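Local structure of cellulose binding protein (Clavibacter michiganensis, 4JJO) at residues A[33-38]-A[75-80]; A[112-117]-A[184-189]; A[120-125]-A[151-156]. The protein probably loosens plant cell walls as the cellulose-binding expansin part of a longer protein that is thought to hydrolyse beta-1,4-glucan chains. All coordinates share one frame; numbering follows the deposited sequence. Where two conformers were deposited one is given.

Contact 1. Residues A[33-38]-A[75-80]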
loop_
_atom_site.group_PDB
_atom_site.type_symbol
_atom_site.label_atom_id
_atom_site.label_comp_id
_atom_site.label_asym_id
_atom_site.label_seq_id
_atom_site.Cartn_x
_atom_site.Cartn_y
_atom_site.Cartn_z
ATOM N N MET A 33 5.261 -0.340 12.375
ATOM C CA MET A 33 6.313 0.222 11.540
ATOM C C MET A 33 5.711 0.721 10.235
ATOM O O MET A 33 5.506 -0.045 9.292
ATOM C CB MET A 33 7.395 -0.819 11.265
ATOM C CG MET A 33 8.108 -1.314 12.516
ATOM S SD MET A 33 8.994 -0.004 13.385
ATOM C CE MET A 33 9.548 -0.874 14.846
ATOM N N TYR A 34 5.415 2.014 10.198
ATOM C CA TYR A 34 4.801 2.625 9.028
ATOM C C TYR A 34 5.295 4.052 8.870
ATOM O O TYR A 34 6.017 4.562 9.726
ATOM C CB TYR A 34 3.277 2.600 9.144
ATOM C CG TYR A 34 2.731 3.267 10.387
ATOM C CD1 TYR A 34 2.416 4.617 10.391
ATOM C CD2 TYR A 34 2.515 2.541 11.550
ATOM C CE1 TYR A 34 1.911 5.228 11.523
ATOM C CE2 TYR A 34 2.009 3.141 12.683
ATOM C CZ TYR A 34 1.708 4.483 12.664
ATOM O OH TYR A 34 1.205 5.083 13.796
ATOM N N VAL A 35 4.902 4.696 7.778
ATOM C CA VAL A 35 5.425 6.015 7.454
ATOM C C VAL A 35 4.473 6.784 6.550
ATOM O O VAL A 35 3.751 6.195 5.743
ATOM C CB VAL A 35 6.791 5.896 6.749
ATOM C CG1 VAL A 35 6.643 5.154 5.428
ATOM C CG2 VAL A 35 7.414 7.266 6.535
ATOM N N ALA A 36 4.468 8.104 6.709
ATOM C CA ALA A 36 3.774 8.995 5.796
ATOM C C ALA A 36 4.817 9.685 4.931
ATOM O O ALA A 36 5.821 10.187 5.438
ATOM C CB ALA A 36 2.967 10.017 6.563
ATOM N N VAL A 37 4.583 9.704 3.624
ATOM C CA VAL A 37 5.562 10.246 2.690
ATOM C C VAL A 37 5.044 11.504 2.006
ATOM O O VAL A 37 3.839 11.742 1.949
ATOM C CB VAL A 37 5.947 9.210 1.616
ATOM C CG1 VAL A 37 6.647 8.017 2.255
ATOM C CG2 VAL A 37 4.721 8.759 0.831
ATOM N N SER A 38 5.966 12.304 1.482
ATOM C CA SER A 38 5.608 13.557 0.832
ATOM C C SER A 38 4.686 13.293 -0.354
ATOM O O SER A 38 4.643 12.182 -0.888
ATOM C CB SER A 38 6.861 14.305 0.374
ATOM O OG SER A 38 7.577 13.556 -0.589
ATOM N N GLY A 75 12.186 13.720 0.741
ATOM C CA GLY A 75 13.291 13.383 1.623
ATOM C C GLY A 75 12.912 13.445 3.093
ATOM O O GLY A 75 13.651 12.971 3.953
ATOM N N HIS A 76 11.754 14.028 3.382
ATOM C CA HIS A 76 11.289 14.172 4.758
ATOM C C HIS A 76 10.183 13.166 5.058
ATOM O O HIS A 76 9.056 13.308 4.586
ATOM C CB HIS A 76 10.793 15.599 5.000
ATOM C CG HIS A 76 10.180 15.810 6.350
ATOM N ND1 HIS A 76 9.665 17.028 6.749
ATOM C CD2 HIS A 76 9.995 14.968 7.392
ATOM C CE1 HIS A 76 9.195 16.923 7.976
ATOM N NE2 HIS A 76 9.380 15.684 8.393
ATOM N N LEU A 77 10.517 12.150 5.848
ATOM C CA LEU A 77 9.553 11.130 6.236
ATOM C C LEU A 77 8.891 11.474 7.561
ATOM O O LEU A 77 9.521 12.026 8.461
ATOM C CB LEU A 77 10.233 9.767 6.377
ATOM C CG LEU A 77 10.903 9.127 5.162
ATOM C CD1 LEU A 77 11.472 7.776 5.566
ATOM C CD2 LEU A 77 9.930 8.972 4.008
ATOM N N ASP A 78 7.613 11.139 7.675
ATOM C CA ASP A 78 6.910 11.222 8.946
ATOM C C ASP A 78 6.737 9.797 9.456
ATOM O O ASP A 78 5.816 9.089 9.058
ATOM C CB ASP A 78 5.556 11.913 8.771
ATOM C CG ASP A 78 5.169 12.764 9.967
ATOM O OD1 ASP A 78 6.004 12.931 10.879
ATOM O OD2 ASP A 78 4.029 13.277 9.987
ATOM N N LEU A 79 7.645 9.377 10.332
ATOM C CA LEU A 79 7.685 7.997 10.796
ATOM C C LEU A 79 6.702 7.760 11.926
ATOM O O LEU A 79 6.361 8.678 12.666
ATOM C CB LEU A 79 9.088 7.647 11.293
ATOM C CG LEU A 79 10.208 7.582 10.258
ATOM C CD1 LEU A 79 11.544 7.427 10.962
ATOM C CD2 LEU A 79 9.978 6.436 9.291
ATOM N N SER A 80 6.247 6.518 12.054
ATOM C CA SER A 80 5.512 6.109 13.237
ATOM C C SER A 80 6.417 6.350 14.434
ATOM O O SER A 80 7.642 6.275 14.317
ATOM C CB SER A 80 5.145 4.627 13.161
ATOM O OG SER A 80 6.306 3.823 13.068
HETATM O O HOH W 1 8.689 11.763 2.224
#
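The Y34 ring lies with one face over the CB of S80. That carbon is 3.4 Å from the ring centroid and nearly on the ring normal, so this is a CH-pi contact. The ring gets there through chi1 of 57°, which sets CG between the backbone N and the carbonyl carbon. The phenol OH goes on to the backbone N of L12. S80 also donates its backbone N to Y34 O at 3.0 Å. Its OG caps helix 81-87 at A83 N, and the same hydroxyl also bonds R32 O.

Strands 34-38 and 76-80 are antiparallel neighbours here, in the double-psi beta-barrel domain of the expansin. A36 and D78 form a hydrogen-bonded pair. A36 N reaches D78 O at 2.9 Å, and the return bond from D78 N to A36 O is similarly straight, at 170°. The D78 carboxylate leads away from A36 and bonds T8 OG1, as does H76 NE2.

V35 and L79 face the other side. V35 CG2 meets L77 CB at 3.8 Å as well as L79 CD2, and V37 CG1 lies beside L77 CD2. L52 closes over V35, V37 and L77. Past the last direct bond, one water links S38 N to H76 O.

Contact 2. Residues A[112-117]-A[184-189]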
loop_
_atom_site.group_PDB
_atom_site.type_symbol
_atom_site.label_atom_id
_atom_site.label_comp_id
_atom_site.label_asym_id
_atom_site.label_seq_id
_atom_site.Cartn_x
_atom_site.Cartn_y
_atom_site.Cartn_z
ATOM N N ILE A 112 -7.175 -9.297 -1.888
ATOM C CA ILE A 112 -8.038 -8.274 -2.455
ATOM C C ILE A 112 -9.138 -7.948 -1.463
ATOM O O ILE A 112 -9.788 -8.854 -0.937
ATOM C CB ILE A 112 -8.700 -8.758 -3.758
ATOM C CG1 ILE A 112 -7.646 -9.076 -4.821
ATOM C CG2 ILE A 112 -9.693 -7.726 -4.278
ATOM C CD1 ILE A 112 -6.740 -7.927 -5.163
ATOM N N ARG A 113 -9.342 -6.662 -1.196
ATOM C CA ARG A 113 -10.489 -6.233 -0.410
ATOM C C ARG A 113 -11.411 -5.382 -1.264
ATOM O O ARG A 113 -11.019 -4.326 -1.764
ATOM C CB ARG A 113 -10.067 -5.450 0.837
ATOM C CG ARG A 113 -11.260 -4.930 1.630
ATOM C CD ARG A 113 -10.887 -4.400 3.005
ATOM N NE ARG A 113 -9.997 -3.244 2.939
ATOM C CZ ARG A 113 -9.918 -2.300 3.873
ATOM N NH1 ARG A 113 -10.679 -2.357 4.957
ATOM N NH2 ARG A 113 -9.074 -1.289 3.719
ATOM N N VAL A 114 -12.636 -5.857 -1.442
ATOM C CA VAL A 114 -13.653 -5.074 -2.119
ATOM C C VAL A 114 -14.099 -3.972 -1.169
ATOM O O VAL A 114 -14.341 -4.226 0.010
ATOM C CB VAL A 114 -14.864 -5.933 -2.514
ATOM C CG1 VAL A 114 -15.923 -5.076 -3.175
ATOM C CG2 VAL A 114 -14.435 -7.060 -3.441
ATOM N N LYS A 115 -14.194 -2.749 -1.679
ATOM C CA LYS A 115 -14.589 -1.617 -0.858
ATOM C C LYS A 115 -16.030 -1.766 -0.403
ATOM O O LYS A 115 -16.880 -2.244 -1.157
ATOM C CB LYS A 115 -14.448 -0.313 -1.643
ATOM C CG LYS A 115 -14.582 0.924 -0.771
ATOM C CD LYS A 115 -14.516 2.208 -1.575
ATOM C CE LYS A 115 -14.505 3.409 -0.642
ATOM N NZ LYS A 115 -14.650 4.711 -1.349
ATOM N N GLU A 116 -16.310 -1.361 0.830
ATOM C CA GLU A 116 -17.671 -1.327 1.348
ATOM C C GLU A 116 -18.545 -0.547 0.372
ATOM O O GLU A 116 -18.122 0.497 -0.126
ATOM C CB GLU A 116 -17.697 -0.638 2.717
ATOM C CG GLU A 116 -17.090 -1.446 3.862
ATOM C CD GLU A 116 -15.577 -1.324 3.948
ATOM O OE1 GLU A 116 -14.967 -0.670 3.074
ATOM O OE2 GLU A 116 -14.995 -1.885 4.900
ATOM N N GLY A 117 -19.755 -1.033 0.114
ATOM C CA GLY A 117 -20.670 -0.346 -0.781
ATOM C C GLY A 117 -20.583 -0.784 -2.230
ATOM O O GLY A 117 -21.438 -0.423 -3.040
ATOM N N LEU A 184 -12.970 -14.636 -7.126
ATOM C CA LEU A 184 -13.196 -13.612 -6.118
ATOM C C LEU A 184 -14.681 -13.299 -6.016
ATOM O O LEU A 184 -15.404 -13.327 -7.011
ATOM C CB LEU A 184 -12.412 -12.347 -6.457
ATOM C CG LEU A 184 -10.891 -12.487 -6.413
ATOM C CD1 LEU A 184 -10.236 -11.196 -6.861
ATOM C CD2 LEU A 184 -10.424 -12.875 -5.018
ATOM N N ARG A 185 -15.129 -13.002 -4.803
ATOM C CA ARG A 185 -16.539 -12.740 -4.556
ATOM C C ARG A 185 -16.805 -11.253 -4.405
ATOM O O ARG A 185 -15.928 -10.491 -3.998
ATOM C CB ARG A 185 -16.997 -13.479 -3.298
ATOM C CG ARG A 185 -17.014 -14.989 -3.463
ATOM C CD ARG A 185 -17.225 -15.716 -2.147
ATOM N NE ARG A 185 -16.025 -15.694 -1.314
ATOM C CZ ARG A 185 -15.814 -14.867 -0.295
ATOM N NH1 ARG A 185 -14.680 -14.945 0.382
ATOM N NH2 ARG A 185 -16.726 -13.968 0.060
ATOM N N MET A 186 -18.020 -10.845 -4.750
ATOM C CA MET A 186 -18.476 -9.496 -4.463
ATOM C C MET A 186 -18.806 -9.450 -2.982
ATOM O O MET A 186 -19.970 -9.535 -2.584
ATOM C CB MET A 186 -19.698 -9.153 -5.311
ATOM C CG MET A 186 -20.315 -7.797 -5.008
ATOM S SD MET A 186 -19.148 -6.429 -5.135
ATOM C CE MET A 186 -18.562 -6.636 -6.813
ATOM N N ALA A 187 -17.759 -9.331 -2.172
ATOM C CA ALA A 187 -17.876 -9.412 -0.725
ATOM C C ALA A 187 -17.277 -8.167 -0.077
ATOM O O ALA A 187 -16.163 -8.202 0.449
ATOM C CB ALA A 187 -17.175 -10.652 -0.223
ATOM N N PRO A 188 -18.023 -7.058 -0.110
ATOM C CA PRO A 188 -17.548 -5.776 0.415
ATOM C C PRO A 188 -17.033 -5.872 1.849
ATOM O O PRO A 188 -17.704 -6.433 2.719
ATOM C CB PRO A 188 -18.797 -4.895 0.348
ATOM C CG PRO A 188 -19.615 -5.491 -0.730
ATOM C CD PRO A 188 -19.396 -6.963 -0.632
ATOM N N GLY A 189 -15.840 -5.334 2.080
ATOM C CA GLY A 189 -15.253 -5.297 3.406
ATOM C C GLY A 189 -14.355 -6.475 3.731
ATOM O O GLY A 189 -13.513 -6.390 4.625
HETATM O O HOH W 2 -12.884 -3.799 5.724
HETATM O O HOH W 3 -13.679 -8.431 -0.514
#
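V114 and G189 are tied by one direct backbone bond, from G189 N to V114 O, at 2.8 Å and almost straight (177°). P188 CA adds a CA-H...O contact to the same oxygen. Two residues before G189, the chains part enough for a water to bridge A187 O and V114 N. On the 184-189 side the chain folds into an inverse gamma turn centred on M186, with a weak bond from A187 N to R185 O.

V114 fills the concave side of this loop. Its CG1 is anti to the backbone N (chi1 178°) and meets M186 SD at 4.0 Å, the two side chains crossing at about a right angle. Its CG2 touches R185 O at 3.8 Å. M186 reaches back because its chain bends at chi2 and chi3.

This loop connects strands 178-184 and 191-193, the two outer strands of the sheet in the expansin C-terminal domain. It thereby passes the end of strand 111-114. At the buried end, I112 CG1 packs on L184 CD1 at 3.9 Å, beside Q192 and L125. At the outer end the P188 ring rests on the backbone of 115-117, with CB 3.6 Å from K115 O.

The R113 aliphatic chain runs by G189, and CD lies 3.7 Å from G189 O. A water in the plane of its guanidinium, at NH1, also donates to G189 O. The guanidinium has further partners in I18 O and Q126 OE1.

Contact 3. Residues A[120-125]-A[151-156]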
loop_
_atom_site.group_PDB
_atom_site.type_symbol
_atom_site.label_atom_id
_atom_site.label_comp_id
_atom_site.label_asym_id
_atom_site.label_seq_id
_atom_site.Cartn_x
_atom_site.Cartn_y
_atom_site.Cartn_z
ATOM N N ARG A 120 -22.322 -4.317 -8.654
ATOM C CA ARG A 120 -22.075 -4.422 -10.091
ATOM C C ARG A 120 -22.114 -3.047 -10.758
ATOM O O ARG A 120 -21.499 -2.842 -11.803
ATOM C CB ARG A 120 -23.091 -5.357 -10.753
ATOM C CG ARG A 120 -22.894 -6.836 -10.428
ATOM C CD ARG A 120 -24.206 -7.609 -10.471
ATOM N NE ARG A 120 -24.823 -7.597 -11.795
ATOM C CZ ARG A 120 -26.003 -8.143 -12.075
ATOM N NH1 ARG A 120 -26.703 -8.746 -11.123
ATOM N NH2 ARG A 120 -26.487 -8.090 -13.309
ATOM N N TRP A 121 -22.832 -2.108 -10.149
ATOM C CA TRP A 121 -22.950 -0.758 -10.693
ATOM C C TRP A 121 -21.622 -0.020 -10.611
ATOM O O TRP A 121 -21.209 0.651 -11.556
ATOM C CB TRP A 121 -24.007 0.038 -9.923
ATOM C CG TRP A 121 -25.388 -0.543 -9.983
ATOM C CD1 TRP A 121 -26.008 -1.284 -9.022
ATOM C CD2 TRP A 121 -26.325 -0.418 -11.060
ATOM N NE1 TRP A 121 -27.270 -1.634 -9.433
ATOM C CE2 TRP A 121 -27.490 -1.113 -10.681
ATOM C CE3 TRP A 121 -26.290 0.212 -12.306
ATOM C CZ2 TRP A 121 -28.609 -1.197 -11.506
ATOM C CZ3 TRP A 121 -27.402 0.126 -13.124
ATOM C CH2 TRP A 121 -28.546 -0.571 -12.719
ATOM N N TRP A 122 -20.966 -0.151 -9.462
ATOM C CA TRP A 122 -19.716 0.544 -9.182
ATOM C C TRP A 122 -19.006 -0.190 -8.058
ATOM O O TRP A 122 -19.619 -0.541 -7.051
ATOM C CB TRP A 122 -19.989 1.992 -8.762
ATOM C CG TRP A 122 -18.752 2.806 -8.510
ATOM C CD1 TRP A 122 -18.085 3.584 -9.414
ATOM C CD2 TRP A 122 -18.041 2.930 -7.271
ATOM N NE1 TRP A 122 -17.002 4.181 -8.813
ATOM C CE2 TRP A 122 -16.952 3.796 -7.501
ATOM C CE3 TRP A 122 -18.218 2.389 -5.993
ATOM C CZ2 TRP A 122 -16.045 4.134 -6.496
ATOM C CZ3 TRP A 122 -17.315 2.728 -4.997
ATOM C CH2 TRP A 122 -16.241 3.589 -5.256
ATOM N N ALA A 123 -17.715 -0.433 -8.231
ATOM C CA ALA A 123 -16.963 -1.164 -7.227
ATOM C C ALA A 123 -15.560 -0.611 -7.058
ATOM O O ALA A 123 -15.004 0.007 -7.966
ATOM C CB ALA A 123 -16.905 -2.639 -7.586
ATOM N N GLY A 124 -15.004 -0.840 -5.877
ATOM C CA GLY A 124 -13.629 -0.494 -5.588
ATOM C C GLY A 124 -12.875 -1.716 -5.106
ATOM O O GLY A 124 -13.417 -2.531 -4.357
ATOM N N LEU A 125 -11.629 -1.854 -5.545
ATOM C CA LEU A 125 -10.779 -2.946 -5.095
ATOM C C LEU A 125 -9.482 -2.400 -4.530
ATOM O O LEU A 125 -8.892 -1.467 -5.075
ATOM C CB LEU A 125 -10.445 -3.901 -6.242
ATOM C CG LEU A 125 -11.576 -4.646 -6.946
ATOM C CD1 LEU A 125 -10.973 -5.638 -7.921
ATOM C CD2 LEU A 125 -12.476 -5.353 -5.953
ATOM N N THR A 151 -7.405 5.370 -7.423
ATOM C CA THR A 151 -7.791 6.493 -6.575
ATOM C C THR A 151 -6.579 6.967 -5.783
ATOM O O THR A 151 -5.568 6.269 -5.696
ATOM C CB THR A 151 -8.902 6.120 -5.568
ATOM O OG1 THR A 151 -8.363 5.282 -4.538
ATOM C CG2 THR A 151 -10.061 5.412 -6.259
ATOM N N ASP A 152 -6.687 8.153 -5.199
ATOM C CA ASP A 152 -5.608 8.689 -4.383
ATOM C C ASP A 152 -5.731 8.236 -2.929
ATOM O O ASP A 152 -5.021 8.740 -2.061
ATOM C CB ASP A 152 -5.589 10.218 -4.464
ATOM C CG ASP A 152 -6.798 10.856 -3.810
ATOM O OD1 ASP A 152 -7.729 10.126 -3.411
ATOM O OD2 ASP A 152 -6.815 12.098 -3.701
ATOM N N TYR A 153 -6.626 7.287 -2.661
ATOM C CA TYR A 153 -6.802 6.786 -1.298
ATOM C C TYR A 153 -6.620 5.267 -1.163
ATOM O O TYR A 153 -7.065 4.665 -0.185
ATOM C CB TYR A 153 -8.156 7.221 -0.723
ATOM C CG TYR A 153 -9.366 6.731 -1.480
ATOM C CD1 TYR A 153 -9.875 5.457 -1.268
ATOM C CD2 TYR A 153 -10.016 7.554 -2.387
ATOM C CE1 TYR A 153 -10.991 5.009 -1.954
ATOM C CE2 TYR A 153 -11.132 7.117 -3.075
ATOM C CZ TYR A 153 -11.612 5.843 -2.857
ATOM O OH TYR A 153 -12.723 5.398 -3.533
ATOM N N GLY A 154 -5.962 4.651 -2.141
ATOM C CA GLY A 154 -5.501 3.282 -1.997
ATOM C C GLY A 154 -6.370 2.210 -2.628
ATOM O O GLY A 154 -6.100 1.021 -2.461
ATOM N N TYR A 155 -7.409 2.622 -3.347
ATOM C CA TYR A 155 -8.275 1.678 -4.040
ATOM C C TYR A 155 -8.194 1.854 -5.551
ATOM O O TYR A 155 -7.600 2.808 -6.055
ATOM C CB TYR A 155 -9.729 1.855 -3.599
ATOM C CG TYR A 155 -10.096 1.122 -2.330
ATOM C CD1 TYR A 155 -10.769 -0.091 -2.384
ATOM C CD2 TYR A 155 -9.780 1.644 -1.081
ATOM C CE1 TYR A 155 -11.115 -0.766 -1.231
ATOM C CE2 TYR A 155 -10.123 0.977 0.078
ATOM C CZ TYR A 155 -10.789 -0.229 -0.004
ATOM O OH TYR A 155 -11.129 -0.892 1.153
ATOM N N TRP A 156 -8.808 0.912 -6.257
ATOM C CA TRP A 156 -8.966 0.977 -7.699
ATOM C C TRP A 156 -10.453 0.866 -7.986
ATOM O O TRP A 156 -11.105 -0.053 -7.498
ATOM C CB TRP A 156 -8.221 -0.176 -8.367
ATOM C CG TRP A 156 -6.741 -0.108 -8.213
ATOM C CD1 TRP A 156 -6.013 -0.482 -7.121
ATOM C CD2 TRP A 156 -5.799 0.356 -9.187
ATOM N NE1 TRP A 156 -4.674 -0.275 -7.356
ATOM C CE2 TRP A 156 -4.517 0.238 -8.616
ATOM C CE3 TRP A 156 -5.916 0.860 -10.486
ATOM C CZ2 TRP A 156 -3.359 0.602 -9.303
ATOM C CZ3 TRP A 156 -4.768 1.223 -11.163
ATOM C CH2 TRP A 156 -3.506 1.093 -10.571
#
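L125 and W156 exchange two backbone hydrogen bonds as an antiparallel hydrogen-bonded pair. L125 N to W156 O and W156 N to L125 O are both 2.7 Å, but the second is more bent, at 148°. Each acceptor also meets a CA-H: G124 CA is 3.2 Å from W156 O, and Y155 CA approaches L125 O.

Two aromatic side chains, Y155 and W156 itself, lie against the L125 backbone. The Y155 ring has G124 C and L125 N at its edge; its CD1 also comes within 3.4 Å of L125 C, obliquely. The W156 indole comes edge-on, holding L125 O in its plane near CD1, then leads away into the core against I134, V137 and L148. L125 points to the same face of the sheet and packs on I139 and L148.

Further out, T151 braces the turn that delivers Y155. Its OG1 accepts from Y153 N, an ST turn, and donates to Y155 O at 3.0 Å from above the carbonyl plane. T151 N reaches that oxygen from the same face. OG1 also sits 3.3 Å above the centre of the Y153 ring.

The Y153 OH lies at the edge of the W122 indole, near CH2. Surface aromatics on this domain bind cellulose in related bacterial expansins, so a similar role for W122 and Y153 is plausible. The hydroxyl of Y153 is hydrogen-bonded to K115 NZ, and a charged ammonium there would be expected to polarise the phenol.

Overall arrangement
From the N terminus, contact 1 comes first. It pairs strands 34-38 and 76-80 across a loop of 36 residues, which includes strands 51-56 and 59-69, and it closes before the other two open. Strand 95-101 then completes the first domain, and the chain passes to the second. There 112-117 opens contact 2, which closes only at 184-189. Contact 3 is nested inside that loop, joining 120-125 to 151-156. Contacts 2 and 3 touch, because strands 111-114 and 124-128 are sheet neighbours; K115 N lies 2.8 Å from G124 O. Contact 1 lies on the opposite side of the chain's centre, with its own centre about 29 Å from that of contact 2.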